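Local structure of prenylcyclase (Actinoplanes teichomyceticus, 6IJ1) at residues Met68-Val72 against Leu100-Arg106; Glu89-Gly95 against Phe118-His122; Thr202-Glu207 against Arg254-Gln258; Thr249-Leu253 against Ala271-Leu275. The protein is probably a prenyl cyclase acting on an isoprenoid substrate, with a mainly helical fold consistent with an alpha/alpha barrel. All blocks are in the same frame, centred on the assembly; numbering follows the deposited sequence.

How the contacts relate
The four contacts sample a helical ring. Contacts 1 and 2 share helix 91-104: its C-terminal end meets helix 58-71, its N-terminal end meets helix 112-121, and the two centres lie 16 Å apart. Contacts 3 and 4 likewise share helix 246-256, whose residues 249-253 pack on helix 265-278 and whose C-terminal end, 254-258, on helix 198-209; their centres are 12 Å apart and they touch. Segments interleave within each pair, but the first pair closes before the second opens, and contacts 2 and 4, centres 30 Å apart, fall on opposite sides of the chain's centre. Contacts 1, 2 and 4 join consecutive helices while contact 3 skips one, consistent with the packing of an alpha/alpha barrel.

Contact 1: residues Met68-Val72 against Leu100-Arg106; sequences MDLLV and LAELLGR
The flat guanidinium of Arg-106 meets Asp-69 at its edge, where OD1 lies near the plane and NH1 donates to it over 2.9 Å at an N-H...O angle of 150°. Water 1 also lies in plane at this edge: it accepts from Arg-106 NH2 at 2.8 Å and donates to Asp-69 OD1 at 3.2 Å, so the salt bridge is doubled by a solvent link. The carboxylate is twisted 57° from the guanidinium, and one oxygen alone carries the direct bond. Met-68 CG comes in at a slant, 3.5 Å from Arg-106 NH1. A lysine in place of Arg-106 would probably lose the fixed planar edge that serves Asp-69, the water and Glu-109 together, leaving at least one of them without its partner.

Beside this polar group the contact is apolar. Met-68 runs toward helix 91-104 because chi1 (180°) sets CG opposite the backbone N; bends at chi2 and chi3 then bring SD to 3.6 Å from Ala-101 N, while its CB lies 3.6 Å from Leu-104 CD1. Leu-71 and Leu-100 cross at about a right angle, Leu-71 CD1 3.8 Å from Leu-100 CD2. Gly-105, with positive phi in a Schellman motif, leads the chain out of the last helical turn to Arg-106, whose NE pairs with Glu-109. Trp-111 touches both Val-72 and Ala-101, and helix 42-52 packs against Leu-71 and Leu-100.

Contact 2: residues Glu89-Gly95 against Phe118-His122; sequences EDADSTG and FLARH
Phe-118 points the rim of its ring at the backbone of Glu-89 to Ala-91, with Ala-91 N near the ring plane. Its CG is anti to the backbone N (chi1 177°), which swings the ring across to helix 91-104. Thr-94 crosses it obliquely, OG1 lying 3.4 Å from Phe-118 CE1, and Glu-89 CB sits 3.7 Å from Phe-118 CZ.

His-122 is turned differently: it offers a face. Ala-91 CB stands over that face in a CH-pi contact, 4.1 Å from the centroid and 25° off the normal, while His-122 CE1 in turn lies above a face of Phe-118. Two in-plane partners fix the rotation of the imidazole. His-122 ND1 donates to Phe-118 O at 2.8 Å, and NE2 shares water 2 with Glu-89 O. Leu-119 fills in alongside, its CD2 3.8 Å from Ala-91 CB.

Beneath these side chains the helix start is tightly tied. Thr-94 OG1 donates to Asp-90 O at 2.7 Å, from the opposite face of that carbonyl to Thr-94 N, and also binds Trp-81 N. Asp-90 OD2 accepts from Ser-93 N at 2.8 Å, nearly straight (167°), and OD1 from Ser-93 OG. Asp-90 is thus the N-cap of helix 91-104, and the run Asp-Ala-Asp-Ser there resembles the DxDD motif of class II terpene cyclases, with Ser-93 in place of the last aspartate, although no catalytic role is established here.

Contact 3: residues Thr202-Glu207 against Arg254-Gln258; sequences TALAVE and RAVAQ
Glu-207 and Arg-254 form a side-on salt bridge between helix 198-209 and helix 246-256, neighbours in what is probably the inner ring of an alpha/alpha barrel. Two nitrogens are used, one for each oxygen: Arg-254 NH2 donates to Glu-207 OE1 at 2.8 Å (172°) and Arg-254 NE to Glu-207 OE2 at 2.9 Å (175°). Both oxygens are met on their syn sides and lie nearly in the guanidinium plane, with the two flat groups only 26° apart. An extended Glu-207 chain and a bend at chi3 of Arg-254 bring the groups together, and Leu-204 CD2 rests obliquely against Arg-254 NH2 at 3.8 Å. A methionine in place of Arg-254 would probably leave the Glu-207 carboxylate without its cation, held within this contact by water 3 alone and less fixed in rotation. An imidazole, probably from the crystallisation liquor, lies by the Glu-207 side chain, while helix 327-341 packs on Arg-254 through Thr-332, Gln-335 and Ala-336.

Small residues let the backbones close in: the CA atoms of Ala-203 and Ala-255 are 4.5 Å apart. Val-206 holds CG2 between its backbone N and carbonyl carbon, from where it touches Gln-258 CG at 3.6 Å. Water 3 finishes the polar network, donating to Glu-207 OE2 and to Arg-254 O, each at 2.7 Å, and accepting from Gln-258 NE2 at 3.1 Å.

Contact 4: residues Thr249-Leu253 against Ala271-Leu275; sequences TALAL and AAGWL
Thr-249 begins the contact by pressing its methyl into a notch formed by three residues of helix 265-278. Thr-249 CG2 lies 4.0 Å from Ala-271 CB and 4.2 Å from Leu-275 CG, and meets Trp-274 CE3 obliquely; chi1 (-61°) puts it opposite the backbone N. The same rotation puts OG1 beside the backbone N, where it is bonded to Ser-245 O and Val-236 N; the residue therefore spends its hydroxyl on its own surroundings and gives the methyl to the neighbouring helix. Trp-274, met here at CE3 of its six-membered ring, is also stacked on His-278.

Next comes Ala-250, whose CA is 4.0 Å from Leu-275 CD1. Its small side chain lets that leucine branch lie close to the backbone. The two helix segments run nearly antiparallel, at 156° with axes 9.8 Å apart, a hairpin-like pairing of successive helices that is consistent with an inner and an outer helix of an alpha/alpha barrel. Leu-251 belongs to a different interface: it packs on Glu-199, Leu-200 and Ala-203 of helix 198-209.

One turn after Thr-249, Leu-253 reaches across again. Its CG is anti to the backbone N (chi1 -173°), carrying CD1 over the start of the 271-275 segment, 3.7 Å from Ala-272 N and 3.9 Å from Ala-271 CB. Ala-271 CB is touched by both Thr-249 CG2 and Leu-253 CD1, and the latter also meets Leu-275 CD1 at 4.2 Å. Helix 327-341 adjoins this junction, with Ala-336 touching Ala-250, Val-333 touching Leu-275 and Ala-340 touching Ala-272.

Contact 1: residues Met68-Val72 against Leu100-Arg106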
loop_
_atom_site.group_PDB
_atom_site.type_symbol
_atom_site.label_atom_id
_atom_site.label_comp_id
_atom_site.label_asym_id
_atom_site.label_seq_id
_atom_site.Cartn_x
_atom_site.Cartn_y
_atom_site.Cartn_z
ATOM N N MET A 68 -6.583 6.117 14.644
ATOM C CA MET A 68 -6.847 7.419 14.051
ATOM C C MET A 68 -6.625 8.534 15.067
ATOM O O MET A 68 -5.973 9.532 14.754
ATOM C CB MET A 68 -8.281 7.465 13.515
ATOM C CG MET A 68 -8.624 8.802 12.885
ATOM S SD MET A 68 -8.207 9.013 11.131
ATOM C CE MET A 68 -6.628 9.750 11.191
ATOM N N ASP A 69 -7.125 8.334 16.306
ATOM C CA ASP A 69 -6.884 9.347 17.343
ATOM C C ASP A 69 -5.408 9.552 17.626
ATOM O O ASP A 69 -4.983 10.678 17.874
ATOM C CB ASP A 69 -7.564 8.955 18.650
ATOM C CG ASP A 69 -9.041 9.046 18.579
ATOM O OD1 ASP A 69 -9.513 9.869 17.765
ATOM O OD2 ASP A 69 -9.709 8.290 19.325
ATOM N N LEU A 70 -4.594 8.471 17.578
ATOM C CA LEU A 70 -3.154 8.615 17.782
ATOM C C LEU A 70 -2.467 9.352 16.641
ATOM O O LEU A 70 -1.454 10.037 16.843
ATOM C CB LEU A 70 -2.490 7.227 17.913
ATOM C CG LEU A 70 -2.836 6.324 19.080
ATOM C CD1 LEU A 70 -2.180 5.007 18.829
ATOM C CD2 LEU A 70 -2.337 6.910 20.420
ATOM N N LEU A 71 -2.969 9.174 15.408
ATOM C CA LEU A 71 -2.284 9.728 14.272
ATOM C C LEU A 71 -2.501 11.223 14.123
ATOM O O LEU A 71 -1.656 11.915 13.569
ATOM C CB LEU A 71 -2.768 9.014 13.011
ATOM C CG LEU A 71 -2.191 7.592 12.832
ATOM C CD1 LEU A 71 -3.081 6.882 11.854
ATOM C CD2 LEU A 71 -0.701 7.719 12.327
ATOM N N VAL A 72 -3.685 11.726 14.489
ATOM C CA VAL A 72 -3.956 13.147 14.228
ATOM C C VAL A 72 -2.886 14.050 14.832
ATOM O O VAL A 72 -2.343 14.909 14.103
ATOM C CB VAL A 72 -5.375 13.507 14.698
ATOM C CG1 VAL A 72 -5.585 15.041 14.642
ATOM C CG2 VAL A 72 -6.439 12.832 13.815
ATOM N N LEU A 100 -7.634 6.521 6.109
ATOM C CA LEU A 100 -8.249 6.092 7.355
ATOM C C LEU A 100 -9.335 7.086 7.772
ATOM O O LEU A 100 -10.434 6.659 8.175
ATOM C CB LEU A 100 -7.174 5.958 8.439
ATOM C CG LEU A 100 -7.697 5.492 9.799
ATOM C CD1 LEU A 100 -8.385 4.127 9.788
ATOM C CD2 LEU A 100 -6.478 5.512 10.727
ATOM N N ALA A 101 -9.022 8.384 7.637
ATOM C CA ALA A 101 -10.038 9.396 7.941
ATOM C C ALA A 101 -11.262 9.260 7.060
ATOM O O ALA A 101 -12.392 9.363 7.562
ATOM C CB ALA A 101 -9.412 10.781 7.803
ATOM N N GLU A 102 -11.086 9.018 5.758
ATOM C CA GLU A 102 -12.269 8.842 4.884
ATOM C C GLU A 102 -13.032 7.611 5.297
ATOM O O GLU A 102 -14.267 7.615 5.320
ATOM C CB GLU A 102 -11.829 8.773 3.405
ATOM C CG GLU A 102 -11.327 10.122 2.926
ATOM C CD GLU A 102 -11.302 10.305 1.395
ATOM O OE1 GLU A 102 -11.513 9.297 0.667
ATOM O OE2 GLU A 102 -11.055 11.440 0.920
ATOM N N LEU A 103 -12.328 6.513 5.606
ATOM C CA LEU A 103 -13.056 5.296 5.994
ATOM C C LEU A 103 -13.878 5.522 7.261
ATOM O O LEU A 103 -14.931 4.900 7.421
ATOM C CB LEU A 103 -12.071 4.131 6.207
ATOM C CG LEU A 103 -11.393 3.634 4.941
ATOM C CD1 LEU A 103 -10.259 2.714 5.335
ATOM C CD2 LEU A 103 -12.377 2.799 4.156
ATOM N N LEU A 104 -13.426 6.415 8.138
ATOM C CA LEU A 104 -14.072 6.694 9.416
ATOM C C LEU A 104 -15.035 7.878 9.353
ATOM O O LEU A 104 -15.640 8.213 10.370
ATOM C CB LEU A 104 -13.003 6.970 10.482
ATOM C CG LEU A 104 -12.258 5.672 10.863
ATOM C CD1 LEU A 104 -11.151 5.962 11.872
ATOM C CD2 LEU A 104 -13.222 4.606 11.466
ATOM N N GLY A 105 -15.180 8.531 8.223
ATOM C CA GLY A 105 -16.062 9.692 8.101
ATOM C C GLY A 105 -15.522 10.946 8.725
ATOM O O GLY A 105 -16.303 11.861 9.036
ATOM N N ARG A 106 -14.210 11.009 8.962
ATOM C CA ARG A 106 -13.600 12.105 9.702
ATOM C C ARG A 106 -12.795 13.036 8.819
ATOM O O ARG A 106 -12.142 13.968 9.315
ATOM C CB ARG A 106 -12.695 11.545 10.802
ATOM C CG ARG A 106 -13.462 10.858 11.896
ATOM C CD ARG A 106 -12.513 10.526 13.046
ATOM N NE ARG A 106 -11.860 11.712 13.591
ATOM C CZ ARG A 106 -10.986 11.696 14.598
ATOM N NH1 ARG A 106 -10.676 10.529 15.171
ATOM N NH2 ARG A 106 -10.425 12.823 15.017
HETATM O O HOH W 1 -8.848 12.982 17.374
#

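Contact 2: residues Glu89-Gly95 against Phe118-His122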
loop_
_atom_site.group_PDB
_atom_site.type_symbol
_atom_site.label_atom_id
_atom_site.label_comp_id
_atom_site.label_asym_id
_atom_site.label_seq_id
_atom_site.Cartn_x
_atom_site.Cartn_y
_atom_site.Cartn_z
ATOM N N GLU A 89 8.504 13.715 5.695
ATOM C CA GLU A 89 7.113 13.354 5.358
ATOM C C GLU A 89 6.972 13.020 3.869
ATOM O O GLU A 89 7.679 13.541 3.010
ATOM C CB GLU A 89 6.165 14.490 5.746
ATOM C CG GLU A 89 6.031 14.658 7.280
ATOM C CD GLU A 89 7.342 15.160 7.925
ATOM O OE1 GLU A 89 7.951 16.101 7.409
ATOM O OE2 GLU A 89 7.753 14.558 8.934
ATOM N N ASP A 90 6.027 12.109 3.572
ATOM C CA ASP A 90 5.900 11.641 2.200
ATOM C C ASP A 90 4.420 11.468 1.850
ATOM O O ASP A 90 3.543 11.377 2.730
ATOM C CB ASP A 90 6.631 10.304 1.984
ATOM C CG ASP A 90 5.917 9.156 2.646
ATOM O OD1 ASP A 90 6.160 8.851 3.842
ATOM O OD2 ASP A 90 5.115 8.510 1.924
ATOM N N ALA A 91 4.166 11.530 0.548
ATOM C CA ALA A 91 2.766 11.495 0.068
ATOM C C ALA A 91 2.096 10.176 0.327
ATOM O O ALA A 91 0.872 10.131 0.497
ATOM C CB ALA A 91 2.727 11.776 -1.444
ATOM N N ASP A 92 2.838 9.054 0.308
ATOM C CA ASP A 92 2.137 7.787 0.520
ATOM C C ASP A 92 1.665 7.650 1.974
ATOM O O ASP A 92 0.498 7.362 2.221
ATOM C CB ASP A 92 3.066 6.622 0.123
ATOM C CG ASP A 92 2.303 5.326 -0.094
ATOM O OD1 ASP A 92 1.320 5.325 -0.867
ATOM O OD2 ASP A 92 2.633 4.317 0.584
ATOM N N SER A 93 2.551 7.859 2.955
ATOM C CA SER A 93 2.143 7.795 4.352
ATOM C C SER A 93 0.976 8.769 4.643
ATOM O O SER A 93 -0.013 8.410 5.297
ATOM C CB SER A 93 3.337 8.143 5.292
ATOM O OG SER A 93 4.421 7.243 5.032
ATOM N N THR A 94 1.082 9.998 4.108
ATOM C CA THR A 94 0.017 10.978 4.281
ATOM C C THR A 94 -1.276 10.447 3.686
ATOM O O THR A 94 -2.338 10.553 4.298
ATOM C CB THR A 94 0.430 12.262 3.614
ATOM O OG1 THR A 94 1.674 12.702 4.248
ATOM C CG2 THR A 94 -0.631 13.341 3.709
ATOM N N GLY A 95 -1.176 9.845 2.503
ATOM C CA GLY A 95 -2.384 9.296 1.875
ATOM C C GLY A 95 -3.018 8.188 2.698
ATOM O O GLY A 95 -4.258 8.117 2.796
ATOM N N PHE A 118 -0.646 19.325 1.348
ATOM C CA PHE A 118 0.618 18.593 1.225
ATOM C C PHE A 118 0.594 17.679 0.011
ATOM O O PHE A 118 1.524 17.701 -0.802
ATOM C CB PHE A 118 0.893 17.836 2.515
ATOM C CG PHE A 118 2.118 16.991 2.513
ATOM C CD1 PHE A 118 2.053 15.669 2.071
ATOM C CD2 PHE A 118 3.297 17.488 3.062
ATOM C CE1 PHE A 118 3.185 14.836 2.134
ATOM C CE2 PHE A 118 4.476 16.676 3.103
ATOM C CZ PHE A 118 4.392 15.340 2.655
ATOM N N LEU A 119 -0.490 16.872 -0.133
ATOM C CA LEU A 119 -0.590 15.996 -1.297
ATOM C C LEU A 119 -0.544 16.781 -2.591
ATOM O O LEU A 119 0.125 16.380 -3.542
ATOM C CB LEU A 119 -1.851 15.123 -1.271
ATOM C CG LEU A 119 -1.826 14.072 -0.167
ATOM C CD1 LEU A 119 -3.165 13.262 -0.160
ATOM C CD2 LEU A 119 -0.594 13.113 -0.315
ATOM N N ALA A 120 -1.264 17.946 -2.663
ATOM C CA ALA A 120 -1.241 18.692 -3.923
ATOM C C ALA A 120 0.175 19.114 -4.331
ATOM O O ALA A 120 0.449 19.197 -5.540
ATOM C CB ALA A 120 -2.129 19.943 -3.778
ATOM N N ARG A 121 1.066 19.397 -3.356
ATOM C CA ARG A 121 2.442 19.741 -3.697
ATOM C C ARG A 121 3.157 18.619 -4.426
ATOM O O ARG A 121 4.144 18.902 -5.141
ATOM C CB ARG A 121 3.204 20.113 -2.427
ATOM C CG ARG A 121 2.716 21.436 -1.878
ATOM C CD ARG A 121 3.411 21.760 -0.560
ATOM N NE ARG A 121 4.822 22.001 -0.822
ATOM C CZ ARG A 121 5.637 22.634 0.011
ATOM N NH1 ARG A 121 6.912 22.805 -0.316
ATOM N NH2 ARG A 121 5.176 23.093 1.170
ATOM N N HIS A 122 2.672 17.361 -4.282
ATOM C CA HIS A 122 3.368 16.209 -4.880
ATOM C C HIS A 122 2.809 15.844 -6.232
ATOM O O HIS A 122 3.284 14.917 -6.876
ATOM C CB HIS A 122 3.302 14.976 -3.920
ATOM C CG HIS A 122 4.042 15.176 -2.651
ATOM N ND1 HIS A 122 3.652 16.074 -1.688
ATOM C CD2 HIS A 122 5.197 14.615 -2.216
ATOM C CE1 HIS A 122 4.534 16.051 -0.693
ATOM N NE2 HIS A 122 5.470 15.141 -0.979
HETATM O O HOH W 2 7.864 15.208 0.526
#

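Contact 3: residues Thr202-Glu207 against Arg254-Gln258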
loop_
_atom_site.group_PDB
_atom_site.type_symbol
_atom_site.label_atom_id
_atom_site.label_comp_id
_atom_site.label_asym_id
_atom_site.label_seq_id
_atom_site.Cartn_x
_atom_site.Cartn_y
_atom_site.Cartn_z
ATOM N N THR A 202 -1.409 -2.480 -9.097
ATOM C CA THR A 202 -2.624 -2.801 -9.862
ATOM C C THR A 202 -3.847 -2.868 -8.970
ATOM O O THR A 202 -4.940 -2.324 -9.318
ATOM C CB THR A 202 -2.406 -4.119 -10.645
ATOM O OG1 THR A 202 -1.282 -3.919 -11.493
ATOM C CG2 THR A 202 -3.643 -4.494 -11.494
ATOM N N ALA A 203 -3.739 -3.568 -7.828
ATOM C CA ALA A 203 -4.881 -3.679 -6.927
ATOM C C ALA A 203 -5.285 -2.328 -6.359
ATOM O O ALA A 203 -6.473 -2.016 -6.298
ATOM C CB ALA A 203 -4.561 -4.653 -5.764
ATOM N N LEU A 204 -4.307 -1.513 -5.948
ATOM C CA LEU A 204 -4.688 -0.204 -5.399
ATOM C C LEU A 204 -5.305 0.662 -6.477
ATOM O O LEU A 204 -6.282 1.359 -6.195
ATOM C CB LEU A 204 -3.456 0.480 -4.791
ATOM C CG LEU A 204 -2.784 -0.305 -3.645
ATOM C CD1 LEU A 204 -1.750 0.661 -2.997
ATOM C CD2 LEU A 204 -3.736 -0.868 -2.623
ATOM N N ALA A 205 -4.758 0.597 -7.701
ATOM C CA ALA A 205 -5.296 1.408 -8.793
ATOM C C ALA A 205 -6.757 1.060 -9.057
ATOM O O ALA A 205 -7.631 1.942 -9.123
ATOM C CB ALA A 205 -4.486 1.200 -10.051
ATOM N N VAL A 206 -7.070 -0.235 -9.151
ATOM C CA VAL A 206 -8.457 -0.536 -9.520
ATOM C C VAL A 206 -9.416 -0.252 -8.391
ATOM O O VAL A 206 -10.569 0.113 -8.625
ATOM C CB VAL A 206 -8.608 -1.981 -10.035
ATOM C CG1 VAL A 206 -7.847 -2.127 -11.305
ATOM C CG2 VAL A 206 -8.248 -3.062 -8.997
ATOM N N GLU A 207 -9.016 -0.452 -7.129
ATOM C CA GLU A 207 -9.885 -0.086 -6.029
ATOM C C GLU A 207 -10.082 1.433 -5.971
ATOM O O GLU A 207 -11.204 1.914 -5.740
ATOM C CB GLU A 207 -9.293 -0.616 -4.709
ATOM C CG GLU A 207 -9.388 -2.173 -4.677
ATOM C CD GLU A 207 -8.899 -2.772 -3.405
ATOM O OE1 GLU A 207 -8.348 -2.024 -2.564
ATOM O OE2 GLU A 207 -9.032 -3.990 -3.237
ATOM N N ARG A 254 -7.769 -9.124 -5.186
ATOM C CA ARG A 254 -8.464 -7.835 -5.090
ATOM C C ARG A 254 -8.579 -7.163 -6.443
ATOM O O ARG A 254 -9.646 -6.569 -6.713
ATOM C CB ARG A 254 -7.677 -6.961 -4.124
ATOM C CG ARG A 254 -7.937 -7.346 -2.695
ATOM C CD ARG A 254 -6.908 -6.778 -1.704
ATOM N NE ARG A 254 -6.991 -5.308 -1.722
ATOM C CZ ARG A 254 -6.183 -4.545 -1.005
ATOM N NH1 ARG A 254 -5.249 -5.114 -0.225
ATOM N NH2 ARG A 254 -6.311 -3.228 -1.099
ATOM N N ALA A 255 -7.598 -7.340 -7.335
ATOM C CA ALA A 255 -7.688 -6.766 -8.679
ATOM C C ALA A 255 -8.751 -7.506 -9.505
ATOM O O ALA A 255 -9.525 -6.875 -10.268
ATOM C CB ALA A 255 -6.314 -6.783 -9.348
ATOM N N VAL A 256 -8.832 -8.828 -9.352
ATOM C CA VAL A 256 -9.860 -9.565 -10.098
ATOM C C VAL A 256 -11.231 -9.074 -9.698
ATOM O O VAL A 256 -12.147 -8.982 -10.540
ATOM C CB VAL A 256 -9.707 -11.066 -9.820
ATOM C CG1 VAL A 256 -10.890 -11.816 -10.517
ATOM C CG2 VAL A 256 -8.459 -11.581 -10.415
ATOM N N ALA A 257 -11.427 -8.808 -8.408
ATOM C CA ALA A 257 -12.723 -8.433 -7.867
ATOM C C ALA A 257 -13.207 -7.089 -8.409
ATOM O O ALA A 257 -14.403 -6.783 -8.216
ATOM C CB ALA A 257 -12.667 -8.424 -6.339
ATOM N N GLN A 258 -12.375 -6.348 -9.155
ATOM C CA GLN A 258 -12.862 -5.115 -9.787
ATOM C C GLN A 258 -13.238 -5.277 -11.243
ATOM O O GLN A 258 -13.521 -4.274 -11.921
ATOM C CB GLN A 258 -11.852 -3.972 -9.598
ATOM C CG GLN A 258 -11.705 -3.533 -8.111
ATOM C CD GLN A 258 -12.957 -3.116 -7.329
ATOM O OE1 GLN A 258 -13.849 -2.535 -7.878
ATOM N NE2 GLN A 258 -12.992 -3.428 -6.036
HETATM O O HOH W 3 -10.946 -5.302 -4.709
#

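Contact 4: residues Thr249-Leu253 against Ala271-Leu275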
loop_
_atom_site.group_PDB
_atom_site.type_symbol
_atom_site.label_atom_id
_atom_site.label_comp_id
_atom_site.label_asym_id
_atom_site.label_seq_id
_atom_site.Cartn_x
_atom_site.Cartn_y
_atom_site.Cartn_z
ATOM N N THR A 249 -0.728 -12.794 -3.869
ATOM C CA THR A 249 -1.971 -13.539 -4.084
ATOM C C THR A 249 -3.171 -12.701 -3.628
ATOM O O THR A 249 -4.198 -12.628 -4.321
ATOM C CB THR A 249 -1.892 -14.871 -3.302
ATOM O OG1 THR A 249 -0.805 -15.594 -3.828
ATOM C CG2 THR A 249 -3.153 -15.725 -3.533
ATOM N N ALA A 250 -3.070 -12.086 -2.450
ATOM C CA ALA A 250 -4.143 -11.241 -1.941
ATOM C C ALA A 250 -4.404 -10.052 -2.859
ATOM O O ALA A 250 -5.574 -9.720 -3.146
ATOM C CB ALA A 250 -3.761 -10.738 -0.542
ATOM N N LEU A 251 -3.338 -9.440 -3.353
ATOM C CA LEU A 251 -3.501 -8.289 -4.230
ATOM C C LEU A 251 -4.074 -8.707 -5.570
ATOM O O LEU A 251 -4.928 -7.984 -6.112
ATOM C CB LEU A 251 -2.150 -7.573 -4.388
ATOM C CG LEU A 251 -1.697 -6.946 -3.093
ATOM C CD1 LEU A 251 -0.172 -6.722 -3.124
ATOM C CD2 LEU A 251 -2.455 -5.622 -2.797
ATOM N N ALA A 252 -3.659 -9.853 -6.120
ATOM C CA ALA A 252 -4.264 -10.285 -7.383
ATOM C C ALA A 252 -5.742 -10.567 -7.190
ATOM O O ALA A 252 -6.552 -10.191 -8.057
ATOM C CB ALA A 252 -3.540 -11.547 -7.908
ATOM N N LEU A 253 -6.130 -11.245 -6.088
ATOM C CA LEU A 253 -7.550 -11.466 -5.793
ATOM C C LEU A 253 -8.315 -10.144 -5.850
ATOM O O LEU A 253 -9.384 -10.040 -6.487
ATOM C CB LEU A 253 -7.648 -12.138 -4.407
ATOM C CG LEU A 253 -9.005 -12.623 -3.929
ATOM C CD1 LEU A 253 -8.791 -13.544 -2.716
ATOM C CD2 LEU A 253 -9.935 -11.446 -3.508
ATOM N N ALA A 271 -8.003 -18.292 -4.950
ATOM C CA ALA A 271 -7.002 -17.485 -4.219
ATOM C C ALA A 271 -7.390 -17.397 -2.745
ATOM O O ALA A 271 -6.518 -17.491 -1.903
ATOM C CB ALA A 271 -6.874 -16.121 -4.850
ATOM N N ALA A 272 -8.679 -17.241 -2.459
ATOM C CA ALA A 272 -9.122 -17.171 -1.048
ATOM C C ALA A 272 -8.818 -18.502 -0.352
ATOM O O ALA A 272 -8.426 -18.474 0.805
ATOM C CB ALA A 272 -10.586 -16.820 -0.964
ATOM N N GLY A 273 -9.031 -19.616 -1.051
ATOM C CA GLY A 273 -8.743 -20.942 -0.479
ATOM C C GLY A 273 -7.259 -21.108 -0.218
ATOM O O GLY A 273 -6.903 -21.634 0.830
ATOM N N TRP A 274 -6.425 -20.702 -1.173
ATOM C CA TRP A 274 -4.974 -20.774 -0.951
ATOM C C TRP A 274 -4.579 -19.951 0.275
ATOM O O TRP A 274 -3.845 -20.422 1.167
ATOM C CB TRP A 274 -4.185 -20.335 -2.196
ATOM C CG TRP A 274 -2.687 -20.593 -2.078
ATOM C CD1 TRP A 274 -2.025 -21.695 -2.521
ATOM C CD2 TRP A 274 -1.714 -19.756 -1.417
ATOM N NE1 TRP A 274 -0.666 -21.579 -2.211
ATOM C CE2 TRP A 274 -0.484 -20.404 -1.518
ATOM C CE3 TRP A 274 -1.785 -18.521 -0.745
ATOM C CZ2 TRP A 274 0.692 -19.858 -0.981
ATOM C CZ3 TRP A 274 -0.597 -17.961 -0.243
ATOM C CH2 TRP A 274 0.602 -18.645 -0.335
ATOM N N LEU A 275 -5.066 -18.700 0.373
ATOM C CA LEU A 275 -4.770 -17.895 1.558
ATOM C C LEU A 275 -5.252 -18.561 2.832
ATOM O O LEU A 275 -4.520 -18.565 3.833
ATOM C CB LEU A 275 -5.384 -16.467 1.419
ATOM C CG LEU A 275 -4.708 -15.676 0.321
ATOM C CD1 LEU A 275 -5.596 -14.463 -0.109
ATOM C CD2 LEU A 275 -3.323 -15.213 0.724
#